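Local coordinates for hypothetical protein Atu2684 (Agrobacterium tumefaciens, PDB 2AXO) that is of unknown function but belongs to the thioredoxin clan and holds a disulfide between closely spaced cysteines, consistent with a thiol-disulfide role, at residues L237-N242 against A248-A253. Residues are numbered along the deposited sequence; the frame is centred on the assembly and turned at random.
Sequences LLQTAN and AAIVGA
The Gln239 side chain slants across Ile250 in a beta hairpin made by strands 232-241 and 247-257, the latter at an edge of a four-stranded antiparallel sheet. CG of Gln239 is anti to its own N (chi1 -175°), and the chain runs on extended. This brings Gln239 NE2 to Ala248 O at 2.9 Å, in the plane of both the amide and the carbonyl. Ile250 CG1 sits over one face of the Gln239 amide, 3.5 Å from Gln239 NE2. Arg100 and Tyr104 of helix 95-107 also bond this amide, to OE1 and NE2 respectively, which should fix its rotation. Leu237 and Ala253 share this side of the sheet and meet through CD2 and CB. Val251 and Gly252 both face Leu238 in a classic beta bulge: Leu238 O takes Val251 N, while Leu238 N gives to Gly252 O. Beside these bonds, the side chains of Leu238 and Val251 cross at an oblique angle, CD2 of Leu238 3.7 Å from CG2 of Val251. Val150 touches both side chains. Thr240 turns OG1 between its N and carbonyl carbon (chi1 65°), which sets it beside Ala249 O. Ala249 O accepts Thr240 N at 2.9 Å, and this torsion adds Thr240 OG1 at 2.8 Å, in the carbonyl plane on a lone pair.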
loop_
_atom_site.group_PDB
_atom_site.type_symbol
_atom_site.label_atom_id
_atom_site.label_comp_id
_atom_site.label_asym_id
_atom_site.label_seq_id
_atom_site.Cartn_x
_atom_site.Cartn_y
_atom_site.Cartn_z
ATOM N N LEU A 237 12.960 19.435 -4.402
ATOM C CA LEU A 237 11.802 19.817 -3.616
ATOM C C LEU A 237 12.258 20.264 -2.234
ATOM O O LEU A 237 12.884 19.491 -1.510
ATOM C CB LEU A 237 10.838 18.630 -3.480
ATOM C CG LEU A 237 10.374 17.948 -4.775
ATOM C CD1 LEU A 237 9.512 16.740 -4.443
ATOM C CD2 LEU A 237 9.593 18.938 -5.648
ATOM N N LEU A 238 11.982 21.517 -1.877
ATOM C CA LEU A 238 12.358 22.000 -0.548
ATOM C C LEU A 238 11.130 21.650 0.278
ATOM O O LEU A 238 10.168 22.419 0.347
ATOM C CB LEU A 238 12.595 23.511 -0.560
ATOM C CG LEU A 238 13.162 24.108 0.738
ATOM C CD1 LEU A 238 14.516 23.482 1.070
ATOM C CD2 LEU A 238 13.299 25.608 0.564
ATOM N N GLN A 239 11.178 20.483 0.911
ATOM C CA GLN A 239 10.037 19.975 1.647
ATOM C C GLN A 239 10.101 19.901 3.165
ATOM O O GLN A 239 11.033 19.345 3.745
ATOM C CB GLN A 239 9.682 18.599 1.058
ATOM C CG GLN A 239 8.430 17.942 1.607
ATOM C CD GLN A 239 7.895 16.856 0.688
ATOM O OE1 GLN A 239 8.660 16.112 0.058
ATOM N NE2 GLN A 239 6.575 16.745 0.621
ATOM N N THR A 240 9.086 20.479 3.799
ATOM C CA THR A 240 8.978 20.467 5.249
ATOM C C THR A 240 8.378 19.123 5.648
ATOM O O THR A 240 7.919 18.359 4.801
ATOM C CB THR A 240 8.039 21.579 5.754
ATOM O OG1 THR A 240 6.699 21.334 5.294
ATOM C CG2 THR A 240 8.500 22.930 5.246
ATOM N N ALA A 241 8.375 18.847 6.947
ATOM C CA ALA A 241 7.834 17.602 7.464
ATOM C C ALA A 241 7.005 17.910 8.703
ATOM O O ALA A 241 7.187 18.956 9.334
ATOM C CB ALA A 241 8.966 16.653 7.813
ATOM N N ASN A 242 6.078 17.020 9.041
ATOM C CA ASN A 242 5.248 17.232 10.222
ATOM C C ASN A 242 5.960 16.677 11.457
ATOM O O ASN A 242 7.118 16.269 11.375
ATOM C CB ASN A 242 3.871 16.575 10.039
ATOM C CG ASN A 242 3.937 15.055 9.967
ATOM O OD1 ASN A 242 2.933 14.402 9.690
ATOM N ND2 ASN A 242 5.108 14.489 10.221
ATOM N N ALA A 248 5.524 16.928 4.162
ATOM C CA ALA A 248 4.526 17.977 4.304
ATOM C C ALA A 248 4.696 19.046 3.219
ATOM O O ALA A 248 5.281 18.786 2.162
ATOM C CB ALA A 248 4.618 18.597 5.691
ATOM N N ALA A 249 4.195 20.249 3.477
ATOM C CA ALA A 249 4.269 21.333 2.498
ATOM C C ALA A 249 5.632 21.522 1.838
ATOM O O ALA A 249 6.668 21.512 2.494
ATOM C CB ALA A 249 3.828 22.648 3.145
ATOM N N ILE A 250 5.608 21.680 0.518
ATOM C CA ILE A 250 6.808 21.920 -0.267
ATOM C C ILE A 250 6.775 23.430 -0.479
ATOM O O ILE A 250 5.828 23.952 -1.071
ATOM C CB ILE A 250 6.734 21.179 -1.618
ATOM C CG1 ILE A 250 6.685 19.672 -1.364
ATOM C CG2 ILE A 250 7.929 21.552 -2.493
ATOM C CD1 ILE A 250 6.413 18.826 -2.601
ATOM N N VAL A 251 7.791 24.129 0.019
ATOM C CA VAL A 251 7.827 25.590 -0.065
ATOM C C VAL A 251 8.682 26.158 -1.194
ATOM O O VAL A 251 8.720 27.376 -1.404
ATOM C CB VAL A 251 8.302 26.198 1.274
ATOM C CG1 VAL A 251 7.375 25.759 2.400
ATOM C CG2 VAL A 251 9.723 25.778 1.567
ATOM N N GLY A 252 9.352 25.274 -1.927
ATOM C CA GLY A 252 10.191 25.696 -3.035
ATOM C C GLY A 252 10.447 24.497 -3.917
ATOM O O GLY A 252 10.462 23.367 -3.429
ATOM N N ALA A 253 10.642 24.719 -5.214
ATOM C CA ALA A 253 10.887 23.598 -6.108
ATOM C C ALA A 253 11.500 24.021 -7.429
ATOM O O ALA A 253 11.329 25.155 -7.883
ATOM C CB ALA A 253 9.592 22.836 -6.361
#